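PDB 1YHT: DspB from Aggregatibacter actinomycetemcomitans, which probably hydrolyses terminal beta-linked N-acetylglucosamine residues of polysaccharides, as a family 20 glycoside hydrolase that releases cells from biofilms. Local coordinates for residues Y276-P281 with S328-D333; S191-I196 with K222-Q227; H65-R70 with Q161-E166; D40-S45 with K107-I112. All coordinates share one frame; numbering follows the deposited sequence.

Contact 1 of 4, residues Y276-P281 with S328-D333. With ACY (acetic acid), chain B.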
# COMPACT_ATOMS: atom_id res chain seq x y z
N TYR A 276 10.06 -3.61 -12.13
CA TYR A 276 10.04 -2.33 -12.86
C TYR A 276 9.39 -1.16 -12.10
O TYR A 276 9.66 0.02 -12.40
CB TYR A 276 9.29 -2.48 -14.18
CG TYR A 276 10.07 -3.24 -15.21
CD1 TYR A 276 11.20 -2.65 -15.79
CD2 TYR A 276 9.72 -4.54 -15.57
CE1 TYR A 276 11.93 -3.32 -16.73
CE2 TYR A 276 10.46 -5.23 -16.56
CZ TYR A 276 11.56 -4.61 -17.11
OH TYR A 276 12.32 -5.25 -18.06
N LEU A 277 8.51 -1.49 -11.18
CA LEU A 277 7.59 -0.53 -10.62
C LEU A 277 7.78 -0.25 -9.15
O LEU A 277 7.06 0.59 -8.61
CB LEU A 277 6.15 -0.93 -10.92
CG LEU A 277 5.81 -1.23 -12.38
CD1 LEU A 277 4.39 -1.64 -12.51
CD2 LEU A 277 6.08 -0.07 -13.34
N TYR A 278 8.73 -0.91 -8.50
CA TYR A 278 9.16 -0.52 -7.14
C TYR A 278 10.43 0.29 -7.26
O TYR A 278 11.33 -0.08 -8.02
CB TYR A 278 9.49 -1.74 -6.27
CG TYR A 278 8.31 -2.42 -5.62
CD1 TYR A 278 7.01 -2.27 -6.11
CD2 TYR A 278 8.52 -3.28 -4.55
CE1 TYR A 278 5.96 -2.91 -5.52
CE2 TYR A 278 7.46 -3.96 -3.99
CZ TYR A 278 6.19 -3.75 -4.45
OH TYR A 278 5.13 -4.39 -3.80
N ILE A 279 10.48 1.39 -6.52
CA ILE A 279 11.74 2.09 -6.29
C ILE A 279 11.90 2.26 -4.78
O ILE A 279 10.94 2.59 -4.06
CB ILE A 279 11.86 3.43 -7.13
CG1 ILE A 279 13.24 4.05 -6.94
CG2 ILE A 279 10.76 4.43 -6.75
CD1 ILE A 279 13.65 5.00 -8.08
N VAL A 280 13.14 2.06 -4.30
CA VAL A 280 13.49 2.19 -2.90
C VAL A 280 14.60 3.25 -2.77
O VAL A 280 15.81 2.96 -2.76
CB VAL A 280 13.91 0.80 -2.28
CG1 VAL A 280 13.94 0.86 -0.77
CG2 VAL A 280 12.91 -0.33 -2.75
N PRO A 281 14.19 4.51 -2.71
CA PRO A 281 15.22 5.54 -2.69
C PRO A 281 16.20 5.43 -1.52
O PRO A 281 15.84 5.15 -0.37
CB PRO A 281 14.42 6.85 -2.64
CG PRO A 281 13.11 6.47 -3.25
CD PRO A 281 12.85 5.11 -2.71
N SER A 328 5.44 2.24 -7.11
CA SER A 328 5.54 2.23 -5.66
C SER A 328 6.89 2.80 -5.20
O SER A 328 7.93 2.34 -5.63
CB SER A 328 5.36 0.78 -5.15
OG SER A 328 4.04 0.25 -5.38
N ILE A 329 6.86 3.83 -4.35
CA ILE A 329 8.05 4.41 -3.78
C ILE A 329 8.09 4.05 -2.32
O ILE A 329 7.36 4.62 -1.51
CB ILE A 329 8.05 5.97 -3.91
CG1 ILE A 329 7.83 6.42 -5.36
CG2 ILE A 329 9.36 6.51 -3.28
CD1 ILE A 329 7.74 7.97 -5.59
N TRP A 330 8.98 3.13 -2.00
CA TRP A 330 9.12 2.57 -0.69
C TRP A 330 10.21 3.29 0.06
O TRP A 330 11.23 3.69 -0.53
CB TRP A 330 9.41 1.09 -0.75
CG TRP A 330 8.32 0.24 -1.37
CD1 TRP A 330 8.30 -0.25 -2.61
CD2 TRP A 330 7.13 -0.20 -0.74
NE1 TRP A 330 7.16 -0.98 -2.82
CE2 TRP A 330 6.41 -0.96 -1.68
CE3 TRP A 330 6.58 -0.02 0.54
CZ2 TRP A 330 5.20 -1.56 -1.39
CZ3 TRP A 330 5.37 -0.59 0.82
CH2 TRP A 330 4.69 -1.35 -0.13
N GLY A 331 9.99 3.42 1.37
CA GLY A 331 10.71 4.35 2.24
C GLY A 331 11.84 3.84 3.10
O GLY A 331 12.51 4.66 3.73
N GLU A 332 12.04 2.53 3.14
CA GLU A 332 12.97 1.86 4.09
C GLU A 332 14.35 2.45 4.16
O GLU A 332 15.00 2.45 5.21
CB GLU A 332 13.38 0.43 3.67
CG GLU A 332 12.44 -0.57 3.44
CD GLU A 332 11.93 -0.57 2.07
OE1 GLU A 332 12.40 -1.37 1.19
OE2 GLU A 332 10.99 0.20 1.93
N ASP A 333 14.87 2.83 3.00
CA ASP A 333 16.29 3.13 2.84
C ASP A 333 16.55 4.64 2.70
O ASP A 333 17.69 5.05 2.47
CB ASP A 333 16.84 2.42 1.57
CG ASP A 333 17.07 0.91 1.76
OD1 ASP A 333 16.93 0.39 2.89
OD2 ASP A 333 17.36 0.23 0.76
C ACY B . 4.88 -5.55 -0.49
O ACY B . 5.75 -5.44 -1.36
OXT ACY B . 5.11 -5.97 0.68
CH3 ACY B . 3.49 -5.14 -0.85
O HOH W 1 17.36 0.82 -1.78
O HOH W 2 13.66 3.90 0.54

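Contact 2 of 4, residues S191-I196 with K222-Q227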
# COMPACT_ATOMS: atom_id res chain seq x y z
N SER A 191 -1.70 -20.26 7.97
CA SER A 191 -2.80 -19.36 8.35
C SER A 191 -3.76 -19.04 7.21
O SER A 191 -4.68 -18.26 7.40
CB SER A 191 -2.25 -18.06 8.99
OG SER A 191 -1.71 -17.16 8.02
N ASN A 192 -3.55 -19.65 6.04
CA ASN A 192 -4.18 -19.17 4.82
C ASN A 192 -5.67 -19.29 4.82
O ASN A 192 -6.34 -18.36 4.36
CB ASN A 192 -3.64 -19.82 3.54
CG ASN A 192 -4.23 -19.17 2.28
OD1 ASN A 192 -3.79 -18.06 1.84
ND2 ASN A 192 -5.27 -19.79 1.75
N HIS A 193 -6.22 -20.41 5.30
CA HIS A 193 -7.67 -20.58 5.24
C HIS A 193 -8.37 -19.50 6.02
O HIS A 193 -9.32 -18.96 5.54
CB HIS A 193 -8.14 -21.97 5.69
CG HIS A 193 -7.54 -23.08 4.86
ND1 HIS A 193 -8.10 -23.51 3.68
CD2 HIS A 193 -6.38 -23.76 5.00
CE1 HIS A 193 -7.32 -24.43 3.14
NE2 HIS A 193 -6.29 -24.62 3.93
N GLU A 194 -7.90 -19.19 7.21
CA GLU A 194 -8.54 -18.13 8.01
C GLU A 194 -8.36 -16.74 7.39
O GLU A 194 -9.16 -15.84 7.65
CB GLU A 194 -8.02 -18.14 9.45
CG GLU A 194 -8.48 -19.34 10.23
CD GLU A 194 -9.97 -19.29 10.58
OE1 GLU A 194 -10.58 -18.16 10.59
OE2 GLU A 194 -10.51 -20.40 10.86
N PHE A 195 -7.33 -16.56 6.56
CA PHE A 195 -7.14 -15.31 5.88
C PHE A 195 -8.28 -15.03 4.91
O PHE A 195 -8.74 -13.90 4.81
CB PHE A 195 -5.78 -15.24 5.18
CG PHE A 195 -5.57 -13.95 4.45
CD1 PHE A 195 -5.45 -12.76 5.18
CD2 PHE A 195 -5.60 -13.91 3.05
CE1 PHE A 195 -5.32 -11.55 4.53
CE2 PHE A 195 -5.45 -12.68 2.36
CZ PHE A 195 -5.32 -11.50 3.09
N ILE A 196 -8.76 -16.05 4.19
CA ILE A 196 -9.90 -15.90 3.27
C ILE A 196 -11.08 -15.32 4.03
O ILE A 196 -11.72 -14.34 3.58
CB ILE A 196 -10.34 -17.24 2.68
CG1 ILE A 196 -9.17 -17.91 1.92
CG2 ILE A 196 -11.59 -17.10 1.81
CD1 ILE A 196 -8.43 -17.03 1.05
N LYS A 222 -3.80 -21.24 -5.03
CA LYS A 222 -4.69 -22.11 -5.83
C LYS A 222 -5.71 -22.89 -5.00
O LYS A 222 -6.82 -23.08 -5.44
CB LYS A 222 -3.85 -23.12 -6.61
CG LYS A 222 -3.09 -22.51 -7.76
CD LYS A 222 -2.29 -23.60 -8.51
CE LYS A 222 -1.04 -23.04 -9.15
NZ LYS A 222 -0.16 -24.17 -9.65
N ASN A 223 -5.31 -23.32 -3.80
CA ASN A 223 -6.16 -24.11 -2.91
C ASN A 223 -7.41 -23.42 -2.45
O ASN A 223 -8.40 -24.11 -2.17
CB ASN A 223 -5.42 -24.52 -1.63
CG ASN A 223 -4.54 -25.70 -1.82
OD1 ASN A 223 -4.56 -26.33 -2.89
ND2 ASN A 223 -3.73 -26.00 -0.82
N THR A 224 -7.36 -22.09 -2.35
CA THR A 224 -8.41 -21.32 -1.66
C THR A 224 -8.92 -20.05 -2.39
O THR A 224 -9.90 -19.48 -1.98
CB THR A 224 -7.91 -20.88 -0.27
OG1 THR A 224 -6.75 -20.05 -0.40
CG2 THR A 224 -7.59 -22.07 0.66
N PHE A 225 -8.23 -19.58 -3.42
CA PHE A 225 -8.57 -18.25 -3.95
C PHE A 225 -9.97 -18.13 -4.50
O PHE A 225 -10.51 -17.05 -4.51
CB PHE A 225 -7.54 -17.73 -4.97
CG PHE A 225 -7.75 -18.21 -6.36
CD1 PHE A 225 -8.07 -17.31 -7.38
CD2 PHE A 225 -7.60 -19.56 -6.67
CE1 PHE A 225 -8.24 -17.75 -8.70
CE2 PHE A 225 -7.76 -20.01 -8.00
CZ PHE A 225 -8.08 -19.10 -9.01
N GLU A 226 -10.57 -19.23 -4.93
CA GLU A 226 -11.91 -19.21 -5.44
C GLU A 226 -12.93 -18.93 -4.34
O GLU A 226 -14.06 -18.66 -4.68
CB GLU A 226 -12.22 -20.52 -6.17
CG GLU A 226 -11.24 -20.83 -7.30
CD GLU A 226 -11.38 -22.24 -7.86
OE1 GLU A 226 -10.93 -23.22 -7.21
OE2 GLU A 226 -11.97 -22.34 -8.94
N GLN A 227 -12.53 -18.94 -3.06
CA GLN A 227 -13.41 -18.56 -1.93
C GLN A 227 -13.43 -17.05 -1.64
O GLN A 227 -14.22 -16.56 -0.87
CB GLN A 227 -12.94 -19.28 -0.65
CG GLN A 227 -12.98 -20.80 -0.73
CD GLN A 227 -12.16 -21.48 0.35
OE1 GLN A 227 -12.23 -21.11 1.50
NE2 GLN A 227 -11.36 -22.47 -0.04
O HOH W 3 -10.87 -20.87 4.06

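Contact 3 of 4, residues H65-R70 with Q161-E166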
# COMPACT_ATOMS: atom_id res chain seq x y z
N HIS A 65 -8.06 9.62 16.52
CA HIS A 65 -8.77 9.55 17.82
C HIS A 65 -8.64 8.16 18.46
O HIS A 65 -8.31 8.03 19.62
CB HIS A 65 -10.27 9.85 17.62
CG HIS A 65 -10.62 11.31 17.59
ND1 HIS A 65 -10.20 12.17 16.61
CD2 HIS A 65 -11.44 12.03 18.40
CE1 HIS A 65 -10.70 13.38 16.84
NE2 HIS A 65 -11.44 13.32 17.95
N LEU A 66 -8.88 7.11 17.67
CA LEU A 66 -8.89 5.73 18.21
C LEU A 66 -7.55 5.30 18.79
O LEU A 66 -7.49 4.61 19.83
CB LEU A 66 -9.34 4.74 17.11
CG LEU A 66 -10.82 4.36 16.99
CD1 LEU A 66 -11.68 5.51 16.91
CD2 LEU A 66 -11.05 3.53 15.76
N LEU A 67 -6.46 5.68 18.12
CA LEU A 67 -5.11 5.37 18.61
C LEU A 67 -4.51 6.49 19.47
O LEU A 67 -3.40 6.38 19.92
CB LEU A 67 -4.19 5.02 17.46
CG LEU A 67 -4.75 3.95 16.51
CD1 LEU A 67 -3.88 3.85 15.32
CD2 LEU A 67 -4.89 2.59 17.17
N ASN A 68 -5.30 7.54 19.69
CA ASN A 68 -4.95 8.69 20.49
C ASN A 68 -3.59 9.33 20.11
O ASN A 68 -2.68 9.41 20.91
CB ASN A 68 -5.03 8.38 22.01
CG ASN A 68 -5.00 9.64 22.84
OD1 ASN A 68 -5.24 10.73 22.33
ND2 ASN A 68 -4.71 9.51 24.14
N GLN A 69 -3.48 9.70 18.83
CA GLN A 69 -2.34 10.38 18.26
C GLN A 69 -2.91 11.66 17.74
O GLN A 69 -3.50 11.70 16.64
CB GLN A 69 -1.72 9.56 17.11
CG GLN A 69 -0.61 10.31 16.40
CD GLN A 69 0.31 9.41 15.62
OE1 GLN A 69 1.35 9.00 16.14
NE2 GLN A 69 -0.06 9.11 14.35
N ARG A 70 -2.83 12.70 18.56
CA ARG A 70 -3.57 13.91 18.33
C ARG A 70 -2.60 15.09 18.11
O ARG A 70 -1.54 15.21 18.76
CB ARG A 70 -4.53 14.18 19.48
CG ARG A 70 -5.68 13.14 19.71
CD ARG A 70 -6.56 12.88 18.48
NE ARG A 70 -7.01 14.08 17.78
CZ ARG A 70 -8.00 14.88 18.18
NH1 ARG A 70 -8.65 14.63 19.31
NH2 ARG A 70 -8.33 15.95 17.47
N GLN A 161 -11.98 -3.11 12.27
CA GLN A 161 -13.08 -2.44 11.63
C GLN A 161 -13.36 -1.06 12.25
O GLN A 161 -13.66 -0.16 11.54
CB GLN A 161 -14.30 -3.33 11.67
CG GLN A 161 -14.19 -4.46 10.62
CD GLN A 161 -15.39 -5.39 10.66
OE1 GLN A 161 -16.23 -5.29 11.56
NE2 GLN A 161 -15.47 -6.31 9.69
N SER A 162 -13.24 -0.92 13.57
CA SER A 162 -13.35 0.40 14.21
C SER A 162 -12.28 1.38 13.69
O SER A 162 -12.61 2.53 13.46
CB SER A 162 -13.33 0.30 15.73
OG SER A 162 -12.01 0.11 16.20
N LEU A 163 -11.04 0.93 13.45
CA LEU A 163 -9.98 1.78 12.90
C LEU A 163 -10.24 2.04 11.40
O LEU A 163 -10.15 3.18 10.91
CB LEU A 163 -8.60 1.13 13.09
CG LEU A 163 -7.35 1.94 12.72
CD1 LEU A 163 -7.32 3.34 13.46
CD2 LEU A 163 -6.10 1.10 13.04
N MET A 164 -10.68 1.02 10.69
CA MET A 164 -11.10 1.24 9.29
C MET A 164 -12.17 2.31 9.17
O MET A 164 -12.08 3.18 8.30
CB MET A 164 -11.58 -0.05 8.65
CG MET A 164 -10.49 -1.11 8.48
SD MET A 164 -11.22 -2.75 8.07
CE MET A 164 -11.81 -2.45 6.40
N SER A 165 -13.17 2.28 10.06
CA SER A 165 -14.23 3.31 10.05
C SER A 165 -13.70 4.74 10.22
O SER A 165 -14.16 5.69 9.57
CB SER A 165 -15.26 3.01 11.14
OG SER A 165 -15.94 1.80 10.85
N GLU A 166 -12.74 4.90 11.13
CA GLU A 166 -12.08 6.18 11.33
C GLU A 166 -11.32 6.63 10.08
O GLU A 166 -11.41 7.80 9.65
CB GLU A 166 -11.13 6.06 12.51
CG GLU A 166 -10.45 7.40 12.82
CD GLU A 166 -9.53 7.33 14.01
OE1 GLU A 166 -8.34 7.01 13.80
OE2 GLU A 166 -9.99 7.64 15.11

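Contact 4 of 4, residues D40-S45 with K107-I112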
# COMPACT_ATOMS: atom_id res chain seq x y z
N ASP A 40 0.34 16.49 -8.53
CA ASP A 40 0.49 17.26 -9.79
C ASP A 40 1.03 16.36 -10.88
O ASP A 40 0.47 16.29 -11.98
CB ASP A 40 1.41 18.43 -9.59
CG ASP A 40 0.82 19.48 -8.66
OD1 ASP A 40 -0.41 19.65 -8.58
OD2 ASP A 40 1.62 20.16 -8.00
N THR A 41 2.06 15.60 -10.57
CA THR A 41 2.65 14.66 -11.54
C THR A 41 1.62 13.61 -11.99
O THR A 41 1.49 13.37 -13.19
CB THR A 41 3.89 13.98 -10.97
OG1 THR A 41 4.82 14.97 -10.62
CG2 THR A 41 4.57 13.05 -11.98
N ILE A 42 0.89 13.03 -11.04
CA ILE A 42 -0.08 12.00 -11.36
C ILE A 42 -1.11 12.61 -12.34
O ILE A 42 -1.44 12.02 -13.39
CB ILE A 42 -0.78 11.42 -10.08
CG1 ILE A 42 0.24 10.70 -9.18
CG2 ILE A 42 -1.87 10.40 -10.46
CD1 ILE A 42 -0.21 10.53 -7.75
N SER A 43 -1.61 13.79 -11.97
CA SER A 43 -2.68 14.46 -12.69
C SER A 43 -2.25 14.87 -14.09
O SER A 43 -2.96 14.58 -15.06
CB SER A 43 -3.09 15.71 -11.93
OG SER A 43 -4.08 16.41 -12.66
N LEU A 44 -1.12 15.58 -14.17
CA LEU A 44 -0.58 16.03 -15.45
C LEU A 44 -0.16 14.90 -16.37
O LEU A 44 -0.12 15.08 -17.60
CB LEU A 44 0.64 16.93 -15.21
CG LEU A 44 0.30 18.26 -14.51
CD1 LEU A 44 1.56 18.92 -13.97
CD2 LEU A 44 -0.48 19.20 -15.43
N SER A 45 0.20 13.75 -15.80
CA SER A 45 0.58 12.60 -16.66
C SER A 45 -0.64 11.81 -17.14
O SER A 45 -0.48 10.88 -17.94
CB SER A 45 1.50 11.66 -15.88
OG SER A 45 2.64 12.37 -15.40
N LYS A 107 -7.95 17.84 -8.51
CA LYS A 107 -7.12 17.34 -9.62
C LYS A 107 -7.61 16.01 -10.17
O LYS A 107 -6.96 15.42 -11.02
CB LYS A 107 -5.66 17.26 -9.18
CG LYS A 107 -5.01 18.68 -9.05
CD LYS A 107 -3.67 18.82 -9.80
CE LYS A 107 -3.31 20.30 -10.09
NZ LYS A 107 -2.01 20.44 -10.84
N GLY A 108 -8.73 15.51 -9.65
CA GLY A 108 -9.30 14.28 -10.13
C GLY A 108 -8.50 13.06 -9.70
O GLY A 108 -8.56 12.02 -10.36
N ILE A 109 -7.73 13.20 -8.62
CA ILE A 109 -6.93 12.10 -8.08
C ILE A 109 -7.60 11.49 -6.85
O ILE A 109 -7.75 12.14 -5.80
CB ILE A 109 -5.46 12.55 -7.76
CG1 ILE A 109 -4.82 13.24 -8.99
CG2 ILE A 109 -4.63 11.36 -7.30
CD1 ILE A 109 -4.92 12.45 -10.24
N GLU A 110 -8.03 10.26 -7.02
CA GLU A 110 -8.52 9.42 -5.95
C GLU A 110 -7.43 9.10 -4.92
O GLU A 110 -6.29 8.81 -5.26
CB GLU A 110 -9.02 8.08 -6.51
CG GLU A 110 -9.74 7.23 -5.47
CD GLU A 110 -10.03 5.82 -5.89
OE1 GLU A 110 -9.63 5.37 -6.98
OE2 GLU A 110 -10.68 5.15 -5.08
N LEU A 111 -7.79 9.19 -3.65
CA LEU A 111 -6.91 8.79 -2.53
C LEU A 111 -7.34 7.40 -2.08
O LEU A 111 -8.50 7.19 -1.75
CB LEU A 111 -7.04 9.78 -1.40
CG LEU A 111 -6.67 11.25 -1.77
CD1 LEU A 111 -6.74 12.21 -0.55
CD2 LEU A 111 -5.28 11.30 -2.36
N ILE A 112 -6.41 6.46 -2.07
CA ILE A 112 -6.70 5.13 -1.62
C ILE A 112 -5.89 4.90 -0.34
O ILE A 112 -4.70 4.64 -0.39
CB ILE A 112 -6.41 4.06 -2.69
CG1 ILE A 112 -7.13 4.41 -3.99
CG2 ILE A 112 -6.70 2.63 -2.14
CD1 ILE A 112 -6.82 3.52 -5.22
O HOH W 4 -2.97 19.28 -13.03

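Contact 1 of 4, residues Y276-P281 with S328-D333
The carbonyl oxygen of Ile279 is gripped twice from across the sheet: Trp330 N donates to Ile279 O over 2.9 Å, and the Ile329 CA-H leans on the same oxygen. Two further backbone bonds, Ser328 N to Leu277 O (2.8 Å) and Ile279 N to Ser328 O (2.9 Å), complete a short parallel pairing. Tyr278 and Ser328 share one face of it, Ile279 and Ile329 the other. On the first face the indole of Trp330 turns its edge to the phenol of Tyr278, the two planes 61° apart, in an edge-to-face pair. Trp330 NE1 sits 3.0 Å above the plane of the Tyr278 ring, over its centre, so the indole N-H edge faces the pi cloud. With CG beside the backbone N and anti to the carbonyl carbon (chi1 -63°), the Trp330 indole reaches the Tyr278 ring, and His53 meets the indole edge-to-face. Tyr278 OH donates over 2.7 Å to O of an acetic acid molecule, probably from the crystallisation liquor. On the other face Ile279 and Ile329 lie side by side, CG2 to CG1 3.8 Å, against helix 339-358. Farther along, one water donates to both Pro281 O and Trp330 O and accepts from Asp333 N, taking over where direct pairing stops. Strand 324-329 closes a TIM barrel by pairing with strand 18-24, and its C-terminal end opens on the active-site side. An aromatic pocket whose tyrosine hydroxyl holds acetic acid is consistent with the acetamido subsite of family 20 hexosaminidases.

Contact 2 of 4, residues S191-I196 with K222-Q227
The first turn of helix 192-208 runs beside a loop, bringing the CA atoms of His193 and Thr224 to 7.0 Å and those of Ile196 and Gln227 to 6.8 Å, with no clear direct hydrogen bond between the two backbones. Thr224 is buried and meets three residues of the helix. Its CG2 lies 3.4 Å from ND1 of the His193 imidazole, the two side chains crossing at about a right angle, while the side chain of Asn192 approaches Thr224 from the opposite direction. Ile196 crosses Thr224 at a slant, its CD1 3.7 Å from Thr224 OG1; a bend at chi2 (-46°) brings this methyl to the threonine. In the TIM barrel, helix 192-208 links strand 177-181 to strand 212-216, and residues 222-227 belong to the long loop that follows the latter strand. The contact therefore packs the beginning of an outer helix against a loop from the next beta-alpha unit. Gln227 folds back on this loop through its N, which donates to Thr224 O over 2.9 Å, and Thr224 and Gln227 both point their CB toward the helix. Gln227 CB rests 3.6 Å from Ile196 CG2. Beyond CG the Gln227 chain is extended, carrying the amide past the isoleucine to a water that donates to Gln227 OE1 and to His193 O, 2.9 Å from each; the same water lies in the plane of the His193 ring, off its edge. Asn200, one turn beyond Ile196, takes up Gln227 O through its ND2, and Lys222 donates through NZ to Asp254 O.

Contact 3 of 4, residues H65-R70 with Q161-E166
Polar contact between Leu66 and Glu166 is made by backbone on one side and carboxylate on the other. Leu66 N donates to Glu166 OE2 over 2.8 Å with an N-H...O angle of 160°, and the syn lone pair of OE2 receives it; His65 N lies 3.1 Å from the same OE2. Glu166 reaches across fully extended, CG anti to the backbone N (chi1 -177°), which brings its carboxylate to the start of the type I turn from His65 to Asn68. The second oxygen, OE1, accepts from Ser64 OG, and that hydroxyl also accepts from Leu67 N. Beside the turn the His65 ring lies over a face of the Arg70 guanidinium, whose NE is salt-bridged to Glu63, while His65 ND1 is bonded to Tyr94.

Apolar contact falls to two leucines. Leu66 sets its CD1 against the Glu166 carboxylate, and its CD2 is 4.3 Å from Leu163 CB; a closer approach of that methyl to the helix backbone is doubtful. Leu67 crosses Leu163 at about a right angle, CD1 to CD1 3.9 Å, in a patch shared with Tyr60 and helix 122-132. The loop after strand 49-53 of the barrel is thus pinned to helix 154-171. With the Leu66 amide and the Ser64 hydroxyl donating to it, the Glu166 carboxylate would probably be stabilised as the anion, its rotation fixed by bonds to both oxygens.

Contact 4 of 4, residues D40-S45 with K107-I112
An outer helix of the TIM barrel, 32-44, meets the turn that joins helix 94-106 to strand 110-117, where Lys107, at the C-terminal end of helix 94-106, reaches back to Asp40 and Ser43. Lys107 NZ forms a salt bridge with Asp40 OD1 at 2.9 Å, arriving from above the carboxylate, 48° out of its plane. The same oxygen also accepts from Tyr103 OH, so one carboxylate atom serves both partners. Lys107 bends at chi2 (-129°), away from a staggered value, and then runs straight, laying its CD 3.8 Å from Ser43 OG on the way to the aspartate. A water accepts from Lys107 NZ at 2.7 Å and lies 3.1 Å from Ser43 OG, bridging the ammonium group and the hydroxyl. This reach begins at a Schellman motif: Gly108 takes positive phi, with two bonds back into the last turn, and ends helix 94-106 before strand 110-117 begins. The chain then turns inward, and the polar rim gives way to an apolar seam. Ile109, bent at chi2 (-52°), sends its CD1 to within 3.7 Å of Ile42 CG2 and 3.9 Å of Ser43 CA, wedging the methyl against the helix backbone. Ile42 and Ile109 both rest on Leu50 of strand 49-53, the barrel strand that pairs with strand 110-117, while Ile42 also touches Leu21 of strand 18-24.

Overall arrangement
The four contacts lie at different places around one barrel. Contact 1 lies nearest the chain's centre and carries the acetic acid, probably a crystallisation additive, in what is probably the substrate pocket. Contact 4 reaches the same parallel sheet but at the opposite, N-terminal end of its strands; the two have centres about 19 Å apart and nearest atoms about 9 Å apart. Contact 2 and contact 4 lie on opposite sides of the chain's centre, about 34 Å between centres, and so do contacts 1 and 3, at about 27 Å. Along the sequence contacts 3 and 4 interlock, their segments alternating, whereas contact 2 closes before contact 1 opens. None of the four touches another.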